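Local coordinates for choline binding protein PCPA (Streptococcus pneumoniae, PDB 4CP6) that probably anchors to choline on the pneumococcal cell surface through a choline-binding region and displays a leucine-rich-repeat domain that is a vaccine antigen, at residues A[385-390]-A[406-411]; A[390-395]-A[411-416]; A[17-22]-A[64-69]; A[24-29]-A[71-76]. All coordinates share one frame; numbering follows the deposited sequence.

Contact 1: residues A[385-390]-A[406-411]; sequences IPETVK and LSTSND
Glu387 and Asn410 bring two loops together with their CA atoms 4.9 Å apart: 385-390 folds into a type I beta turn from Pro386 to Val389, and 406-411 passes alongside it after helix 396-405. The carboxamide of Asn410 holds the join. Asn410 ND2 gives a nearly straight bond (164°) to Val389 O at 2.8 Å, with that oxygen in the plane of the amide, and a weak, bent one to Pro386 O at 3.1 Å, the oxygen that also takes Val389 N to close the turn. On the other arm, Asn410 OD1 accepts from Thr408 OG1 at 2.6 Å on an in-plane lone pair. Ile385 CD1 packs 3.8 Å from Asn410 ND2. Glu387 swings its CG away from its backbone N (chi1 -171°) and stretches out until OE2 takes Ser409 N at 2.8 Å, from above the carboxylate plane, while its CB rests on Thr408 CB. One water joins Ile385 N to Ser407 OG and Thr408 OG1; a second joins Glu387 O and Val389 O to Asp411 N. With partners at both arms, the buried amide of Asn410 has its flip state fixed, and the turn is tied to the chain ahead of strand 412-414.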
loop_
_atom_site.group_PDB
_atom_site.type_symbol
_atom_site.label_atom_id
_atom_site.label_comp_id
_atom_site.label_asym_id
_atom_site.label_seq_id
_atom_site.Cartn_x
_atom_site.Cartn_y
_atom_site.Cartn_z
ATOM N N ILE A 385 5.507 -27.173 11.538
ATOM C CA ILE A 385 6.406 -26.691 12.576
ATOM C C ILE A 385 7.517 -27.689 12.901
ATOM O O ILE A 385 7.390 -28.883 12.591
ATOM C CB ILE A 385 5.578 -26.390 13.862
ATOM C CG1 ILE A 385 4.914 -27.666 14.456
ATOM C CG2 ILE A 385 4.525 -25.290 13.601
ATOM C CD1 ILE A 385 4.267 -27.452 15.845
ATOM N N PRO A 386 8.588 -27.246 13.595
ATOM C CA PRO A 386 9.639 -28.197 13.990
ATOM C C PRO A 386 9.088 -29.271 14.934
ATOM O O PRO A 386 8.210 -29.010 15.786
ATOM C CB PRO A 386 10.667 -27.304 14.683
ATOM C CG PRO A 386 10.440 -25.924 14.071
ATOM C CD PRO A 386 8.938 -25.863 13.991
ATOM N N GLU A 387 9.615 -30.506 14.807
ATOM C CA GLU A 387 9.184 -31.601 15.670
ATOM C C GLU A 387 9.537 -31.361 17.139
ATOM O O GLU A 387 8.957 -31.992 18.027
ATOM C CB GLU A 387 9.757 -32.925 15.164
ATOM C CG GLU A 387 9.191 -34.134 15.878
ATOM C CD GLU A 387 9.553 -35.412 15.159
ATOM O OE1 GLU A 387 10.659 -35.935 15.423
ATOM O OE2 GLU A 387 8.792 -35.822 14.254
ATOM N N THR A 388 10.498 -30.444 17.395
ATOM C CA THR A 388 10.921 -30.146 18.772
ATOM C C THR A 388 9.922 -29.290 19.552
ATOM O O THR A 388 10.044 -29.160 20.772
ATOM C CB THR A 388 12.264 -29.460 18.746
ATOM O OG1 THR A 388 12.194 -28.377 17.822
ATOM C CG2 THR A 388 13.382 -30.419 18.371
ATOM N N VAL A 389 8.948 -28.674 18.870
ATOM C CA VAL A 389 7.975 -27.858 19.584
ATOM C C VAL A 389 7.151 -28.771 20.496
ATOM O O VAL A 389 6.702 -29.834 20.063
ATOM C CB VAL A 389 7.046 -27.099 18.595
ATOM C CG1 VAL A 389 5.994 -26.278 19.354
ATOM C CG2 VAL A 389 7.851 -26.184 17.670
ATOM N N LYS A 390 6.932 -28.341 21.743
ATOM C CA LYS A 390 6.134 -29.079 22.699
ATOM C C LYS A 390 4.727 -28.525 22.741
ATOM O O LYS A 390 4.554 -27.290 22.751
ATOM C CB LYS A 390 6.715 -28.959 24.112
ATOM C CG LYS A 390 8.208 -29.034 24.223
ATOM C CD LYS A 390 8.634 -28.507 25.560
ATOM C CE LYS A 390 9.984 -27.898 25.418
ATOM N NZ LYS A 390 11.083 -28.891 25.511
ATOM N N LEU A 406 -0.935 -34.033 13.117
ATOM C CA LEU A 406 0.398 -33.437 13.016
ATOM C C LEU A 406 1.302 -34.188 12.070
ATOM O O LEU A 406 1.404 -35.421 12.161
ATOM C CB LEU A 406 1.103 -33.358 14.372
ATOM C CG LEU A 406 0.636 -32.287 15.335
ATOM C CD1 LEU A 406 1.216 -32.543 16.702
ATOM C CD2 LEU A 406 1.032 -30.877 14.825
ATOM N N SER A 407 2.040 -33.453 11.220
ATOM C CA SER A 407 2.983 -34.081 10.304
ATOM C C SER A 407 4.268 -34.474 11.021
ATOM O O SER A 407 5.126 -35.151 10.424
ATOM C CB SER A 407 3.333 -33.127 9.170
ATOM O OG SER A 407 3.891 -31.925 9.692
ATOM N N THR A 408 4.422 -34.007 12.267
ATOM C CA THR A 408 5.597 -34.270 13.099
ATOM C C THR A 408 5.146 -34.973 14.388
ATOM O O THR A 408 3.989 -34.847 14.806
ATOM C CB THR A 408 6.303 -32.925 13.393
ATOM O OG1 THR A 408 5.325 -31.922 13.721
ATOM C CG2 THR A 408 7.113 -32.437 12.191
ATOM N N SER A 409 6.090 -35.671 15.040
ATOM C CA SER A 409 5.830 -36.446 16.268
ATOM C C SER A 409 6.202 -35.641 17.519
ATOM O O SER A 409 7.040 -36.061 18.324
ATOM C CB SER A 409 6.644 -37.738 16.239
ATOM O OG SER A 409 6.257 -38.554 15.145
ATOM N N ASN A 410 5.579 -34.472 17.679
ATOM C CA ASN A 410 5.885 -33.568 18.787
ATOM C C ASN A 410 5.539 -34.166 20.146
ATOM O O ASN A 410 4.540 -34.882 20.263
ATOM C CB ASN A 410 5.056 -32.287 18.646
ATOM C CG ASN A 410 5.315 -31.590 17.340
ATOM O OD1 ASN A 410 4.889 -32.058 16.293
ATOM N ND2 ASN A 410 6.035 -30.485 17.371
ATOM N N ASP A 411 6.301 -33.773 21.179
ATOM C CA ASP A 411 5.959 -34.125 22.553
ATOM C C ASP A 411 4.651 -33.352 22.905
ATOM O O ASP A 411 4.582 -32.130 22.690
ATOM C CB ASP A 411 7.100 -33.659 23.467
ATOM C CG ASP A 411 6.942 -34.052 24.913
ATOM O OD1 ASP A 411 6.268 -35.055 25.174
ATOM O OD2 ASP A 411 7.554 -33.379 25.775
HETATM O O HOH W 1 4.252 -29.834 11.805
HETATM O O HOH W 2 8.523 -32.030 20.720
#

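Contact 2: residues A[390-395]-A[411-416]; sequences KFYVTS and DIIVEK
Phe391 and Val393 turn their backbone groups to strand 412-414 in a parallel pairing at 21° between the strand directions, and every one of those groups is used. Phe391 N donates to Asp411 O (2.9 Å), and Phe391 O accepts Ile413 N (2.8 Å). Two residues on, Val393 N reaches Ile413 O (2.9 Å) and Val393 O takes Glu415 N (2.9 Å). The four bonds alternate in direction between the strands. Lys390 and Tyr392 turn the other way and bond to Lys365, Ile367 and Ile369. Where the strands end, one water donates to both Thr394 O and Glu415 O. Thr394 OG1 is bonded to Asn371 O, Ser395 OG caps Ile398 N at the start of the helix, and Ile412 O receives Lys399 NZ.

Side chains alternate between the two faces. On one, Tyr392 and Ile413 share the same first torsion (chi1 -60° and -59°) and run side by side, bringing CD1 of Ile413 to 3.7 Å from CE2 of the Tyr392 ring. On the other, Val393 CG2 meets Ile412 CG2 at 3.8 Å and Val414 CG2 at 3.9 Å.

This is a beta-alpha-beta crossover. Helix 396-405 lies over the Phe391, Val393 and Ile412 face, with Leu402 touching all three; Phe383 meets the Phe391 ring edge-to-face, and His368 of strand 366-369 stacks on Tyr392. Strand 412-414 forms the outer edge of this parallel sheet within the chain.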
loop_
_atom_site.group_PDB
_atom_site.type_symbol
_atom_site.label_atom_id
_atom_site.label_comp_id
_atom_site.label_asym_id
_atom_site.label_seq_id
_atom_site.Cartn_x
_atom_site.Cartn_y
_atom_site.Cartn_z
ATOM N N LYS A 390 6.932 -28.341 21.743
ATOM C CA LYS A 390 6.134 -29.079 22.699
ATOM C C LYS A 390 4.727 -28.525 22.741
ATOM O O LYS A 390 4.554 -27.290 22.751
ATOM C CB LYS A 390 6.715 -28.959 24.112
ATOM C CG LYS A 390 8.208 -29.034 24.223
ATOM C CD LYS A 390 8.634 -28.507 25.560
ATOM C CE LYS A 390 9.984 -27.898 25.418
ATOM N NZ LYS A 390 11.083 -28.891 25.511
ATOM N N PHE A 391 3.736 -29.403 22.820
ATOM C CA PHE A 391 2.361 -28.962 23.006
ATOM C C PHE A 391 1.912 -29.220 24.413
ATOM O O PHE A 391 2.215 -30.292 24.977
ATOM C CB PHE A 391 1.403 -29.687 22.070
ATOM C CG PHE A 391 1.417 -29.220 20.633
ATOM C CD1 PHE A 391 2.301 -29.774 19.713
ATOM C CD2 PHE A 391 0.504 -28.270 20.186
ATOM C CE1 PHE A 391 2.287 -29.367 18.375
ATOM C CE2 PHE A 391 0.497 -27.856 18.847
ATOM C CZ PHE A 391 1.390 -28.403 17.952
ATOM N N TYR A 392 1.082 -28.317 24.949
ATOM C CA TYR A 392 0.469 -28.432 26.276
ATOM C C TYR A 392 -1.032 -28.367 26.005
ATOM O O TYR A 392 -1.528 -27.364 25.441
ATOM C CB TYR A 392 0.962 -27.332 27.237
ATOM C CG TYR A 392 2.460 -27.335 27.486
ATOM C CD1 TYR A 392 3.340 -26.757 26.580
ATOM C CD2 TYR A 392 3.002 -27.948 28.623
ATOM C CE1 TYR A 392 4.723 -26.784 26.790
ATOM C CE2 TYR A 392 4.382 -27.967 28.848
ATOM C CZ TYR A 392 5.241 -27.386 27.925
ATOM O OH TYR A 392 6.614 -27.384 28.127
ATOM N N VAL A 393 -1.766 -29.432 26.342
ATOM C CA VAL A 393 -3.197 -29.530 26.035
ATOM C C VAL A 393 -3.999 -29.896 27.293
ATOM O O VAL A 393 -3.406 -30.292 28.298
ATOM C CB VAL A 393 -3.495 -30.506 24.870
ATOM C CG1 VAL A 393 -2.738 -30.095 23.600
ATOM C CG2 VAL A 393 -3.153 -31.951 25.243
ATOM N N THR A 394 -5.335 -29.784 27.224
ATOM C CA THR A 394 -6.174 -29.997 28.405
ATOM C C THR A 394 -6.708 -31.400 28.528
ATOM O O THR A 394 -7.198 -31.744 29.605
ATOM C CB THR A 394 -7.349 -28.988 28.411
ATOM O OG1 THR A 394 -8.171 -29.253 27.281
ATOM C CG2 THR A 394 -6.877 -27.539 28.436
ATOM N N SER A 395 -6.691 -32.210 27.452
ATOM C CA SER A 395 -7.254 -33.561 27.545
ATOM C C SER A 395 -6.542 -34.561 26.671
ATOM O O SER A 395 -5.904 -34.188 25.684
ATOM C CB SER A 395 -8.722 -33.540 27.134
ATOM O OG SER A 395 -8.884 -33.325 25.736
ATOM N N ASP A 411 6.301 -33.773 21.179
ATOM C CA ASP A 411 5.959 -34.125 22.553
ATOM C C ASP A 411 4.651 -33.352 22.905
ATOM O O ASP A 411 4.582 -32.130 22.690
ATOM C CB ASP A 411 7.100 -33.659 23.467
ATOM C CG ASP A 411 6.942 -34.052 24.913
ATOM O OD1 ASP A 411 6.268 -35.055 25.174
ATOM O OD2 ASP A 411 7.554 -33.379 25.775
ATOM N N ILE A 412 3.621 -34.065 23.382
ATOM C CA ILE A 412 2.336 -33.503 23.786
ATOM C C ILE A 412 2.106 -33.873 25.246
ATOM O O ILE A 412 2.069 -35.071 25.599
ATOM C CB ILE A 412 1.165 -33.981 22.916
ATOM C CG1 ILE A 412 1.437 -33.708 21.407
ATOM C CG2 ILE A 412 -0.136 -33.312 23.385
ATOM C CD1 ILE A 412 0.522 -34.440 20.506
ATOM N N ILE A 413 1.962 -32.838 26.078
ATOM C CA ILE A 413 1.737 -32.968 27.526
ATOM C C ILE A 413 0.291 -32.636 27.855
ATOM O O ILE A 413 -0.195 -31.540 27.516
ATOM C CB ILE A 413 2.751 -32.084 28.294
ATOM C CG1 ILE A 413 4.202 -32.528 27.944
ATOM C CG2 ILE A 413 2.490 -32.158 29.818
ATOM C CD1 ILE A 413 5.316 -31.533 28.320
ATOM N N VAL A 414 -0.418 -33.563 28.502
ATOM C CA VAL A 414 -1.800 -33.348 28.932
ATOM C C VAL A 414 -1.728 -32.803 30.369
ATOM O O VAL A 414 -1.222 -33.482 31.270
ATOM C CB VAL A 414 -2.666 -34.635 28.851
ATOM C CG1 VAL A 414 -4.073 -34.389 29.381
ATOM C CG2 VAL A 414 -2.713 -35.167 27.419
ATOM N N GLU A 415 -2.227 -31.591 30.586
ATOM C CA GLU A 415 -2.207 -30.973 31.917
ATOM C C GLU A 415 -3.099 -31.759 32.904
ATOM O O GLU A 415 -4.095 -32.360 32.502
ATOM C CB GLU A 415 -2.710 -29.520 31.793
ATOM C CG GLU A 415 -2.611 -28.651 33.045
ATOM C CD GLU A 415 -2.798 -27.152 32.859
ATOM O OE1 GLU A 415 -3.542 -26.744 31.935
ATOM O OE2 GLU A 415 -2.215 -26.385 33.662
ATOM N N LYS A 416 -2.730 -31.748 34.188
ATOM C CA LYS A 416 -3.524 -32.353 35.260
ATOM C C LYS A 416 -4.853 -31.572 35.364
ATOM O O LYS A 416 -4.856 -30.354 35.146
ATOM C CB LYS A 416 -2.771 -32.257 36.590
ATOM C CG LYS A 416 -1.572 -33.180 36.687
ATOM C CD LYS A 416 -0.952 -33.081 38.079
ATOM C CE LYS A 416 0.083 -34.150 38.317
ATOM N NZ LYS A 416 1.298 -33.954 37.466
HETATM O O HOH W 3 -6.689 -30.579 31.956
#

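Contact 3: residues A[17-22]-A[64-69]; sequences SIIQQN and ITVGDK
Ile64 meets Ile19 where two beta hairpins, 18-21 with 24-32 and 63-66 with 69-76, pack across each other in the curled N-terminal sheet; the two short strands pass 9.1 Å apart at 108°. Ile64 holds CG1 between its backbone N and carbonyl carbon (chi1 69°), which carries CD1 to 3.7 Å from Ile19 CG2. Gln21 OE1 also comes to 3.6 Å from Ile64 CB.

Thr65 points its side chain off to the other side and offers its backbone instead. Gln21, extended beyond CG, brings NE2 to Thr65 O at 2.9 Å; the oxygen lies in the plane of the Gln21 amide, though the donor stands 38° out of the carbonyl plane. A water donates to OE1 and accepts from Thr65 N, so one amide engages Thr65 O directly and Thr65 N through the water.

Val66 returns to the apolar side, its CG2 touching Ile19 CG2 at 3.7 Å and passing close to the Gln21 amide nitrogen. Gly67 and Asp68 form the corner of a type II' turn, the glycine at positive phi. Lys69 then closes the hairpin, its N bonded to Val66 O at 2.9 Å and its O receiving Val66 N at 3.0 Å.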
loop_
_atom_site.group_PDB
_atom_site.type_symbol
_atom_site.label_atom_id
_atom_site.label_comp_id
_atom_site.label_asym_id
_atom_site.label_seq_id
_atom_site.Cartn_x
_atom_site.Cartn_y
_atom_site.Cartn_z
ATOM N N SER A 17 -9.019 10.161 -35.309
ATOM C CA SER A 17 -7.957 10.408 -36.287
ATOM C C SER A 17 -6.640 10.727 -35.592
ATOM O O SER A 17 -6.631 11.373 -34.530
ATOM C CB SER A 17 -8.308 11.599 -37.178
ATOM O OG SER A 17 -9.427 11.308 -37.996
ATOM N N ILE A 18 -5.536 10.306 -36.216
ATOM C CA ILE A 18 -4.183 10.581 -35.750
ATOM C C ILE A 18 -3.614 11.738 -36.554
ATOM O O ILE A 18 -3.555 11.654 -37.795
ATOM C CB ILE A 18 -3.240 9.349 -35.852
ATOM C CG1 ILE A 18 -3.769 8.150 -35.056
ATOM C CG2 ILE A 18 -1.769 9.697 -35.471
ATOM C CD1 ILE A 18 -3.704 8.296 -33.499
ATOM N N ILE A 19 -3.170 12.800 -35.857
ATOM C CA ILE A 19 -2.490 13.950 -36.445
ATOM C C ILE A 19 -1.050 13.863 -35.960
ATOM O O ILE A 19 -0.815 13.749 -34.755
ATOM C CB ILE A 19 -3.144 15.290 -36.039
ATOM C CG1 ILE A 19 -4.615 15.354 -36.496
ATOM C CG2 ILE A 19 -2.320 16.480 -36.580
ATOM C CD1 ILE A 19 -5.418 16.402 -35.763
ATOM N N GLN A 20 -0.084 13.850 -36.889
ATOM C CA GLN A 20 1.319 13.756 -36.518
ATOM C C GLN A 20 2.012 15.030 -36.909
ATOM O O GLN A 20 1.967 15.412 -38.087
ATOM C CB GLN A 20 1.999 12.538 -37.159
ATOM C CG GLN A 20 3.454 12.381 -36.722
ATOM C CD GLN A 20 4.118 11.187 -37.347
ATOM O OE1 GLN A 20 3.616 10.070 -37.273
ATOM N NE2 GLN A 20 5.296 11.388 -37.927
ATOM N N GLN A 21 2.614 15.716 -35.935
ATOM C CA GLN A 21 3.339 16.975 -36.148
ATOM C C GLN A 21 4.623 16.945 -35.353
ATOM O O GLN A 21 4.589 16.628 -34.153
ATOM C CB GLN A 21 2.489 18.186 -35.737
ATOM C CG GLN A 21 1.203 18.333 -36.547
ATOM C CD GLN A 21 0.468 19.616 -36.239
ATOM O OE1 GLN A 21 0.861 20.403 -35.366
ATOM N NE2 GLN A 21 -0.592 19.881 -36.994
ATOM N N ASN A 22 5.765 17.260 -36.015
ATOM C CA ASN A 22 7.097 17.262 -35.409
ATOM C C ASN A 22 7.383 15.944 -34.658
ATOM O O ASN A 22 7.886 15.952 -33.536
ATOM C CB ASN A 22 7.299 18.513 -34.543
ATOM C CG ASN A 22 8.710 18.747 -34.047
ATOM O OD1 ASN A 22 8.919 19.127 -32.890
ATOM N ND2 ASN A 22 9.713 18.507 -34.891
ATOM N N ILE A 64 -2.496 22.388 -31.314
ATOM C CA ILE A 64 -2.053 22.000 -32.654
ATOM C C ILE A 64 -3.072 22.532 -33.637
ATOM O O ILE A 64 -4.262 22.660 -33.312
ATOM C CB ILE A 64 -1.714 20.517 -32.854
ATOM C CG1 ILE A 64 -2.978 19.645 -32.773
ATOM C CG2 ILE A 64 -0.577 20.048 -31.896
ATOM C CD1 ILE A 64 -2.830 18.315 -33.360
ATOM N N THR A 65 -2.594 22.919 -34.820
ATOM C CA THR A 65 -3.506 23.437 -35.828
ATOM C C THR A 65 -3.406 22.605 -37.086
ATOM O O THR A 65 -2.317 22.132 -37.435
ATOM C CB THR A 65 -3.214 24.915 -36.117
ATOM O OG1 THR A 65 -1.880 25.026 -36.626
ATOM C CG2 THR A 65 -3.395 25.794 -34.890
ATOM N N VAL A 66 -4.552 22.393 -37.751
ATOM C CA VAL A 66 -4.602 21.653 -39.014
ATOM C C VAL A 66 -5.511 22.489 -39.907
ATOM O O VAL A 66 -6.726 22.561 -39.662
ATOM C CB VAL A 66 -5.093 20.186 -38.865
ATOM C CG1 VAL A 66 -5.061 19.459 -40.209
ATOM C CG2 VAL A 66 -4.256 19.434 -37.832
ATOM N N GLY A 67 -4.904 23.199 -40.863
ATOM C CA GLY A 67 -5.653 24.110 -41.724
ATOM C C GLY A 67 -6.291 25.198 -40.885
ATOM O O GLY A 67 -5.589 25.879 -40.138
ATOM N N ASP A 68 -7.633 25.351 -40.966
ATOM C CA ASP A 68 -8.328 26.365 -40.179
ATOM C C ASP A 68 -8.911 25.778 -38.879
ATOM O O ASP A 68 -9.720 26.439 -38.224
ATOM C CB ASP A 68 -9.452 27.018 -41.010
ATOM C CG ASP A 68 -9.750 28.439 -40.615
ATOM O OD1 ASP A 68 -8.917 29.049 -39.926
ATOM O OD2 ASP A 68 -10.838 28.934 -40.967
ATOM N N LYS A 69 -8.468 24.568 -38.501
ATOM C CA LYS A 69 -8.964 23.933 -37.267
ATOM C C LYS A 69 -7.913 24.026 -36.169
ATOM O O LYS A 69 -6.717 23.959 -36.433
ATOM C CB LYS A 69 -9.344 22.470 -37.502
ATOM C CG LYS A 69 -10.349 22.258 -38.635
ATOM C CD LYS A 69 -10.688 20.790 -38.783
ATOM C CE LYS A 69 -11.516 20.551 -40.023
ATOM N NZ LYS A 69 -12.770 19.831 -39.700
HETATM O O HOH W 4 0.229 22.995 -35.256
#

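Contact 4: residues A[24-29]-A[71-76]; sequences IKYKVL and FTVTEV
Leu29 sets its CG opposite the carbonyl carbon (chi1 -60°), and an extended second torsion, chi2 174°, carries CD1 out to Thr74 and Glu75 on the crossing strand. Glu75 turns its own CG the same way and lays its carboxylate flat beneath that methyl: Leu29 CD1 sits over the face of the group, 3.7 Å from Glu75 CD, with OE2 nearer to the methyl than OE1. Leu29 CD1 is also 3.7 Å from Thr74 OG1, the side chains of Leu29 and Thr74 sliding past each other in opposite directions. That methyl therefore sits against one face of the carboxylate.

Further in, Val28 spreads its two methyls around one ring atom, CG1 at 3.9 Å and CG2 at 4.0 Å from Phe71 CE1. Tyr26 and Val73 cross at about a right angle, with Val73 CG2 3.9 Å from Tyr26 CE2.

Strands 24-29 and 71-76 pass 8.8 Å apart at 99°, the spacing and angle of orthogonal beta packing, in which the strands meet through side chains instead of backbone bonds. They nevertheless belong to one sheet, because strand 35-40 lies between them, antiparallel to 24-32 and parallel to 69-76, and the sheet curls back over itself. Its buried interior is filled from both hairpins: Ile64 touches the rings of Tyr26 and Phe71, and Ile19 touches Val28 and Phe71. Pro61 adds to the cover of Tyr26. Beyond this interior, strand 69-76 pairs in parallel with strand 106-107, and Val73 O is bonded to Ser103 OG.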
loop_
_atom_site.group_PDB
_atom_site.type_symbol
_atom_site.label_atom_id
_atom_site.label_comp_id
_atom_site.label_asym_id
_atom_site.label_seq_id
_atom_site.Cartn_x
_atom_site.Cartn_y
_atom_site.Cartn_z
ATOM N N ILE A 24 5.392 13.849 -33.183
ATOM C CA ILE A 24 4.534 13.610 -32.023
ATOM C C ILE A 24 3.163 13.292 -32.623
ATOM O O ILE A 24 2.636 14.083 -33.425
ATOM C CB ILE A 24 4.474 14.788 -31.015
ATOM C CG1 ILE A 24 5.874 15.077 -30.407
ATOM C CG2 ILE A 24 3.440 14.500 -29.892
ATOM C CD1 ILE A 24 5.978 16.287 -29.432
ATOM N N LYS A 25 2.564 12.171 -32.213
ATOM C CA LYS A 25 1.228 11.804 -32.653
ATOM C C LYS A 25 0.210 12.312 -31.645
ATOM O O LYS A 25 0.461 12.249 -30.432
ATOM C CB LYS A 25 1.088 10.282 -32.782
ATOM C CG LYS A 25 1.897 9.721 -33.938
ATOM C CD LYS A 25 1.844 8.196 -33.965
ATOM C CE LYS A 25 2.538 7.599 -35.175
ATOM N NZ LYS A 25 4.002 7.883 -35.165
ATOM N N TYR A 26 -0.927 12.788 -32.140
ATOM C CA TYR A 26 -2.067 13.271 -31.374
ATOM C C TYR A 26 -3.308 12.562 -31.891
ATOM O O TYR A 26 -3.425 12.334 -33.102
ATOM C CB TYR A 26 -2.254 14.779 -31.557
ATOM C CG TYR A 26 -1.049 15.582 -31.148
ATOM C CD1 TYR A 26 -0.017 15.835 -32.048
ATOM C CD2 TYR A 26 -0.953 16.128 -29.872
ATOM C CE1 TYR A 26 1.080 16.608 -31.690
ATOM C CE2 TYR A 26 0.160 16.874 -29.489
ATOM C CZ TYR A 26 1.159 17.140 -30.412
ATOM O OH TYR A 26 2.253 17.881 -30.026
ATOM N N LYS A 27 -4.245 12.218 -31.002
ATOM C CA LYS A 27 -5.458 11.556 -31.442
ATOM C C LYS A 27 -6.657 12.418 -31.094
ATOM O O LYS A 27 -6.761 12.874 -29.968
ATOM C CB LYS A 27 -5.544 10.147 -30.812
ATOM C CG LYS A 27 -6.752 9.336 -31.233
ATOM C CD LYS A 27 -6.672 7.934 -30.682
ATOM C CE LYS A 27 -7.908 7.148 -31.028
ATOM N NZ LYS A 27 -7.706 5.694 -30.791
ATOM N N VAL A 28 -7.527 12.708 -32.080
ATOM C CA VAL A 28 -8.689 13.564 -31.921
ATOM C C VAL A 28 -9.688 12.925 -30.977
ATOM O O VAL A 28 -10.106 11.772 -31.180
ATOM C CB VAL A 28 -9.330 13.908 -33.298
ATOM C CG1 VAL A 28 -10.563 14.789 -33.115
ATOM C CG2 VAL A 28 -8.305 14.588 -34.223
ATOM N N LEU A 29 -10.044 13.691 -29.953
ATOM C CA LEU A 29 -11.023 13.283 -28.945
ATOM C C LEU A 29 -12.401 13.836 -29.269
ATOM O O LEU A 29 -13.403 13.119 -29.142
ATOM C CB LEU A 29 -10.570 13.717 -27.543
ATOM C CG LEU A 29 -9.259 13.170 -27.029
ATOM C CD1 LEU A 29 -8.929 13.819 -25.711
ATOM C CD2 LEU A 29 -9.302 11.647 -26.862
ATOM N N PHE A 71 -6.906 22.419 -32.401
ATOM C CA PHE A 71 -7.117 21.322 -31.444
ATOM C C PHE A 71 -6.326 21.621 -30.163
ATOM O O PHE A 71 -5.112 21.787 -30.210
ATOM C CB PHE A 71 -6.649 19.996 -32.032
ATOM C CG PHE A 71 -7.489 19.562 -33.206
ATOM C CD1 PHE A 71 -8.658 18.823 -33.016
ATOM C CD2 PHE A 71 -7.121 19.906 -34.509
ATOM C CE1 PHE A 71 -9.438 18.426 -34.110
ATOM C CE2 PHE A 71 -7.893 19.503 -35.598
ATOM C CZ PHE A 71 -9.068 18.798 -35.391
ATOM N N THR A 72 -7.031 21.747 -29.033
ATOM C CA THR A 72 -6.393 21.984 -27.741
ATOM C C THR A 72 -5.984 20.599 -27.203
ATOM O O THR A 72 -6.751 19.643 -27.349
ATOM C CB THR A 72 -7.384 22.678 -26.804
ATOM O OG1 THR A 72 -7.708 23.969 -27.361
ATOM C CG2 THR A 72 -6.805 22.910 -25.421
ATOM N N VAL A 73 -4.755 20.498 -26.672
ATOM C CA VAL A 73 -4.245 19.233 -26.099
ATOM C C VAL A 73 -4.811 19.167 -24.670
ATOM O O VAL A 73 -4.383 19.953 -23.795
ATOM C CB VAL A 73 -2.698 19.163 -26.103
ATOM C CG1 VAL A 73 -2.212 17.823 -25.548
ATOM C CG2 VAL A 73 -2.137 19.383 -27.523
ATOM N N THR A 74 -5.818 18.294 -24.446
ATOM C CA THR A 74 -6.500 18.226 -23.145
ATOM C C THR A 74 -6.114 17.002 -22.323
ATOM O O THR A 74 -6.492 16.917 -21.145
ATOM C CB THR A 74 -8.015 18.257 -23.374
ATOM O OG1 THR A 74 -8.364 17.184 -24.239
ATOM C CG2 THR A 74 -8.496 19.583 -24.017
ATOM N N GLU A 75 -5.446 16.026 -22.938
ATOM C CA GLU A 75 -5.097 14.798 -22.224
ATOM C C GLU A 75 -3.747 14.279 -22.599
ATOM O O GLU A 75 -3.307 14.440 -23.746
ATOM C CB GLU A 75 -6.146 13.695 -22.492
ATOM C CG GLU A 75 -7.570 14.131 -22.172
ATOM C CD GLU A 75 -8.608 13.038 -22.107
ATOM O OE1 GLU A 75 -8.219 11.849 -22.123
ATOM O OE2 GLU A 75 -9.814 13.373 -22.060
ATOM N N VAL A 76 -3.076 13.631 -21.636
ATOM C CA VAL A 76 -1.866 12.869 -21.895
ATOM C C VAL A 76 -2.343 11.424 -22.098
ATOM O O VAL A 76 -2.935 10.828 -21.175
ATOM C CB VAL A 76 -0.823 12.973 -20.770
ATOM C CG1 VAL A 76 0.328 12.008 -21.015
ATOM C CG2 VAL A 76 -0.306 14.413 -20.649
#

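How the contacts relate
The four contacts form two pairs at opposite ends of the elongated repeat domain. Contacts 3 and 4 come first along the chain, with alternating segments, centres 9 Å apart, in the curled N-terminal sheet; backbone bonds from Ile19 O to Tyr26 N and from Ile64 O to Phe71 N bind them as two hairpins. Contacts 1 and 2 lie near the C-terminus, share Lys390 and Asp411, and have centres 13 Å apart, with Ile385, Leu406 and Asn410 all packing on Phe391. About 81 Å separates the centres of contacts 2 and 3. Between the pairs run the mostly parallel strands of the leucine-rich repeats, so both pairs probably cap that array at its two ends.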